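Local coordinates for GTPase-activating protein skywalker (PDB 6R82) that acts as a GTPase-activating protein for Rab35 in synaptic vesicle protein recycling, represented here by its TLDc domain, at residues Ile152-Thr157 and Asp173-Val178; Leu59-Cys64 and Arg177-Tyr182. All blocks are in the same frame, centred on the assembly; numbering follows the deposited sequence.

Contact 1: residues Ile152-Thr157 and Asp173-Val178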
# COMPACT_ATOMS: atom_id res chain seq x y z
N ILE A 152 -0.63 -13.54 -3.27
CA ILE A 152 0.08 -12.73 -2.28
C ILE A 152 1.30 -13.50 -1.81
O ILE A 152 1.64 -13.49 -0.61
CB ILE A 152 -0.84 -12.32 -1.11
CG1 ILE A 152 -2.23 -11.96 -1.64
CG2 ILE A 152 -0.26 -11.11 -0.38
CD1 ILE A 152 -3.09 -11.17 -0.65
N ARG A 153 1.97 -14.18 -2.74
CA ARG A 153 3.17 -14.93 -2.44
C ARG A 153 4.42 -14.28 -3.03
O ARG A 153 5.40 -14.08 -2.31
CB ARG A 153 3.03 -16.37 -2.94
CG ARG A 153 4.36 -17.08 -3.14
CD ARG A 153 4.19 -18.57 -3.43
NE ARG A 153 3.75 -19.34 -2.26
CZ ARG A 153 4.36 -19.38 -1.07
NH1 ARG A 153 5.48 -18.71 -0.85
NH2 ARG A 153 3.84 -20.13 -0.09
N PHE A 154 4.39 -13.90 -4.32
CA PHE A 154 5.53 -13.26 -4.96
C PHE A 154 5.16 -11.87 -5.45
O PHE A 154 4.00 -11.60 -5.78
CB PHE A 154 6.05 -14.07 -6.17
CG PHE A 154 6.43 -15.48 -5.85
CD1 PHE A 154 7.40 -15.76 -4.91
CD2 PHE A 154 5.82 -16.54 -6.52
CE1 PHE A 154 7.76 -17.06 -4.61
CE2 PHE A 154 6.18 -17.85 -6.23
CZ PHE A 154 7.15 -18.11 -5.27
N GLY A 155 6.16 -11.00 -5.54
CA GLY A 155 5.95 -9.64 -5.96
C GLY A 155 7.22 -9.04 -6.53
O GLY A 155 8.30 -9.63 -6.48
N LYS A 156 7.07 -7.84 -7.08
CA LYS A 156 8.17 -7.13 -7.71
C LYS A 156 8.14 -5.68 -7.26
O LYS A 156 7.12 -5.18 -6.77
CB LYS A 156 8.10 -7.22 -9.24
CG LYS A 156 8.10 -8.66 -9.78
CD LYS A 156 8.18 -8.68 -11.31
CE LYS A 156 6.80 -8.62 -11.96
NZ LYS A 156 6.39 -9.95 -12.50
N THR A 157 9.27 -5.00 -7.44
CA THR A 157 9.33 -3.58 -7.15
C THR A 157 10.32 -2.92 -8.11
O THR A 157 11.38 -3.47 -8.40
CB THR A 157 9.74 -3.31 -5.70
OG1 THR A 157 10.05 -1.92 -5.55
CG2 THR A 157 10.96 -4.15 -5.34
N ASP A 173 12.72 -8.16 -6.96
CA ASP A 173 11.65 -9.08 -6.62
C ASP A 173 11.67 -9.37 -5.13
O ASP A 173 12.62 -9.03 -4.42
CB ASP A 173 11.79 -10.41 -7.38
CG ASP A 173 12.18 -10.23 -8.83
OD1 ASP A 173 11.66 -9.29 -9.47
OD2 ASP A 173 13.00 -11.02 -9.32
N PHE A 174 10.63 -10.05 -4.67
CA PHE A 174 10.56 -10.46 -3.27
C PHE A 174 9.51 -11.53 -3.11
O PHE A 174 8.62 -11.69 -3.95
CB PHE A 174 10.26 -9.26 -2.34
CG PHE A 174 9.01 -8.49 -2.70
CD1 PHE A 174 7.78 -8.84 -2.14
CD2 PHE A 174 9.06 -7.43 -3.58
CE1 PHE A 174 6.63 -8.13 -2.47
CE2 PHE A 174 7.92 -6.72 -3.91
CZ PHE A 174 6.71 -7.07 -3.36
N GLU A 175 9.63 -12.28 -2.03
CA GLU A 175 8.59 -13.17 -1.56
C GLU A 175 8.02 -12.59 -0.27
O GLU A 175 8.78 -12.08 0.57
CB GLU A 175 9.10 -14.58 -1.32
CG GLU A 175 8.01 -15.63 -1.36
CD GLU A 175 8.44 -16.94 -0.76
OE1 GLU A 175 9.60 -17.04 -0.31
OE2 GLU A 175 7.61 -17.88 -0.72
N ILE A 176 6.71 -12.68 -0.11
CA ILE A 176 6.01 -12.06 1.01
C ILE A 176 6.00 -13.04 2.17
O ILE A 176 5.45 -14.14 2.06
CB ILE A 176 4.58 -11.65 0.61
CG1 ILE A 176 4.65 -10.53 -0.42
CG2 ILE A 176 3.78 -11.23 1.84
CD1 ILE A 176 3.92 -10.83 -1.71
N ARG A 177 6.62 -12.64 3.28
CA ARG A 177 6.49 -13.43 4.50
C ARG A 177 5.17 -13.14 5.20
O ARG A 177 4.45 -14.06 5.60
CB ARG A 177 7.66 -13.14 5.45
CG ARG A 177 7.79 -14.17 6.55
CD ARG A 177 8.60 -13.65 7.72
NE ARG A 177 9.89 -13.10 7.30
CZ ARG A 177 10.94 -12.96 8.11
NH1 ARG A 177 10.85 -13.33 9.39
NH2 ARG A 177 12.08 -12.45 7.65
N VAL A 178 4.83 -11.86 5.35
CA VAL A 178 3.52 -11.48 5.86
C VAL A 178 3.12 -10.14 5.24
O VAL A 178 3.96 -9.26 5.02
CB VAL A 178 3.50 -11.45 7.41
CG1 VAL A 178 4.64 -10.61 7.93
CG2 VAL A 178 2.15 -10.94 7.93
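Gly155 and Phe174 form the central hydrogen-bonded pair of an antiparallel strand pairing in the TLDc-domain sheet, where strands 154-156 and 173-176 run at 147° to each other. Three backbone bonds define the register. Gly155 N reaches Phe174 O at 3.0 Å, and Gly155 O accepts Phe174 N in return, the donor standing well above the carbonyl plane. The third, Ile176 N to Arg153 O (2.9 Å), is nearly straight at the hydrogen, 170°.

Aromatic contacts come next. With CG between its backbone N and carbonyl carbon (chi1 55°), the Phe174 ring folds back over the glycine. Gly155 CA stands over the ring face, 4.0 Å from its centroid, a CH-pi contact. The ring edge meets Lys156 O, and Phe69 packs edge-to-face against the same ring. A leucine in place of Phe174 would probably lose both the CH-pi contact and the edge-to-face partner of Phe69, leaving the glycine backbone poorly covered.

On the exposed side, Arg153 and Glu175 lie side by side; a salt bridge is likely, but the groups are modelled too close for its geometry to be trusted. Beside them, Phe154 CE1 lies 3.6 Å from Glu175 CG.

Contact 2: residues Leu59-Cys64 and Arg177-Tyr182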
# COMPACT_ATOMS: atom_id res chain seq x y z
N LEU A 59 -0.76 -0.25 3.93
CA LEU A 59 -0.33 -1.57 3.51
C LEU A 59 1.12 -1.77 3.92
O LEU A 59 1.97 -0.91 3.64
CB LEU A 59 -0.50 -1.72 1.99
CG LEU A 59 -0.47 -3.14 1.43
CD1 LEU A 59 -1.46 -3.29 0.28
CD2 LEU A 59 0.95 -3.47 0.99
N MET A 60 1.41 -2.88 4.60
CA MET A 60 2.75 -3.17 5.10
C MET A 60 3.18 -4.56 4.66
O MET A 60 2.51 -5.54 4.98
CB MET A 60 2.82 -3.06 6.62
CG MET A 60 4.21 -2.66 7.11
SD MET A 60 4.17 -2.09 8.81
CE MET A 60 2.92 -0.80 8.72
N ILE A 61 4.31 -4.64 3.96
CA ILE A 61 4.86 -5.89 3.45
C ILE A 61 6.14 -6.22 4.21
O ILE A 61 7.04 -5.37 4.32
CB ILE A 61 5.13 -5.82 1.94
CG1 ILE A 61 3.82 -5.59 1.18
CG2 ILE A 61 5.85 -7.09 1.45
CD1 ILE A 61 4.00 -5.02 -0.20
N LYS A 62 6.22 -7.44 4.70
CA LYS A 62 7.45 -7.99 5.27
C LYS A 62 7.91 -9.12 4.34
O LYS A 62 7.20 -10.13 4.19
CB LYS A 62 7.22 -8.48 6.70
CG LYS A 62 7.05 -7.35 7.74
CD LYS A 62 5.88 -7.62 8.71
CE LYS A 62 5.22 -6.33 9.19
NZ LYS A 62 4.38 -5.69 8.12
N THR A 63 9.07 -8.95 3.71
CA THR A 63 9.59 -9.97 2.80
C THR A 63 10.37 -11.05 3.56
O THR A 63 10.81 -10.86 4.69
CB THR A 63 10.50 -9.35 1.74
OG1 THR A 63 11.81 -9.14 2.28
CG2 THR A 63 9.94 -8.04 1.24
N CYS A 64 10.55 -12.19 2.89
CA CYS A 64 11.37 -13.26 3.46
C CYS A 64 12.83 -12.85 3.58
O CYS A 64 13.58 -13.48 4.34
CB CYS A 64 11.26 -14.52 2.60
SG CYS A 64 9.58 -15.23 2.49
N ARG A 177 6.62 -12.64 3.28
CA ARG A 177 6.49 -13.43 4.50
C ARG A 177 5.17 -13.14 5.20
O ARG A 177 4.45 -14.06 5.60
CB ARG A 177 7.66 -13.14 5.45
CG ARG A 177 7.79 -14.17 6.55
CD ARG A 177 8.60 -13.65 7.72
NE ARG A 177 9.89 -13.10 7.30
CZ ARG A 177 10.94 -12.96 8.11
NH1 ARG A 177 10.85 -13.33 9.39
NH2 ARG A 177 12.08 -12.45 7.65
N VAL A 178 4.83 -11.86 5.35
CA VAL A 178 3.52 -11.48 5.86
C VAL A 178 3.12 -10.14 5.24
O VAL A 178 3.96 -9.26 5.02
CB VAL A 178 3.50 -11.45 7.41
CG1 VAL A 178 4.64 -10.61 7.93
CG2 VAL A 178 2.15 -10.94 7.93
N LEU A 179 1.84 -10.04 4.91
CA LEU A 179 1.25 -8.79 4.47
C LEU A 179 0.18 -8.38 5.47
O LEU A 179 -0.61 -9.22 5.92
CB LEU A 179 0.66 -8.91 3.07
CG LEU A 179 -0.04 -7.63 2.62
CD1 LEU A 179 0.54 -7.16 1.32
CD2 LEU A 179 -1.52 -7.89 2.48
N GLU A 180 0.16 -7.09 5.82
CA GLU A 180 -0.81 -6.53 6.75
C GLU A 180 -1.45 -5.29 6.14
O GLU A 180 -0.77 -4.49 5.49
CB GLU A 180 -0.15 -6.17 8.09
CG GLU A 180 0.04 -7.37 9.02
CD GLU A 180 0.87 -7.04 10.27
OE1 GLU A 180 1.39 -5.90 10.38
OE2 GLU A 180 1.01 -7.95 11.14
N VAL A 181 -2.76 -5.13 6.35
CA VAL A 181 -3.49 -3.94 5.94
C VAL A 181 -4.23 -3.38 7.15
O VAL A 181 -4.95 -4.11 7.84
CB VAL A 181 -4.49 -4.23 4.80
CG1 VAL A 181 -5.06 -2.90 4.27
CG2 VAL A 181 -3.81 -5.00 3.68
N TYR A 182 -4.05 -2.08 7.41
CA TYR A 182 -4.72 -1.37 8.49
C TYR A 182 -5.72 -0.38 7.91
O TYR A 182 -5.46 0.22 6.86
CB TYR A 182 -3.70 -0.61 9.37
CG TYR A 182 -2.78 -1.55 10.13
CD1 TYR A 182 -1.61 -2.02 9.54
CD2 TYR A 182 -3.10 -1.97 11.41
CE1 TYR A 182 -0.77 -2.90 10.23
CE2 TYR A 182 -2.27 -2.86 12.10
CZ TYR A 182 -1.10 -3.31 11.50
OH TYR A 182 -0.27 -4.18 12.18
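Leu59 meets Leu179 and Val181 on one face of an antiparallel pairing in the TLDc-domain sheet, strands 59-63 and 178-182 running at 167°, with a classic beta bulge at one end. Its CD2 touches Leu179 CD1 at 3.7 Å. Met60 and Glu180 form a hydrogen-bonded pair: each N gives to the other's O at 2.9 Å, while the Met60 side chain turns to the opposite face, against Phe14 and Leu18 of helix 13-18.

Ile61 returns to the leucine face, where its CG1 lies 3.6 Å from Leu179 CD1; that methyl sits against both Leu59 and Ile61. Lys62 follows with the bulge: its N bonds to Val178 O, and its O accepts from both Arg177 N (2.7 Å) and Val178 N (3.2 Å). Alongside its side chain, Val178 CG1, set between its own N and carbonyl carbon (chi1 52°), lies tight against CD. Lys62 NZ, buried and without a hydrogen-bond partner in the model, makes only a long salt bridge to Glu180 OE1 (3.8 Å). The same OE1 takes the Tyr182 hydroxyl from above the carboxylate plane.

The CB of Thr63 points away from strand 178-182; its OG1 bonds to Glu67 OE1. Cys64 SG lies 4.1 Å from Arg177 CB.

Overall arrangement
Strand 173-185 carries both contacts, pairing with strand 154-156 in contact 1 and with strand 57-63 in contact 2; their centres lie 9 Å apart. Both share Arg177 and Val178, where the chain turns a corner and bulges. Contact 1 is partly buried: charged side chains and Phe154 occupy its exposed face, while Phe174 and Ile176 are buried. Contact 2 is a buried contact nearer the chain centre, with aliphatic side chains on one face and Met60 and Val178 beside a loosely paired lysine and glutamate on the other. The two also meet directly: Phe174 CB and Ile176 CG1 pack on Thr63 and Ile61, and Glu175 O probably accepts a hydrogen bond from Cys64 N.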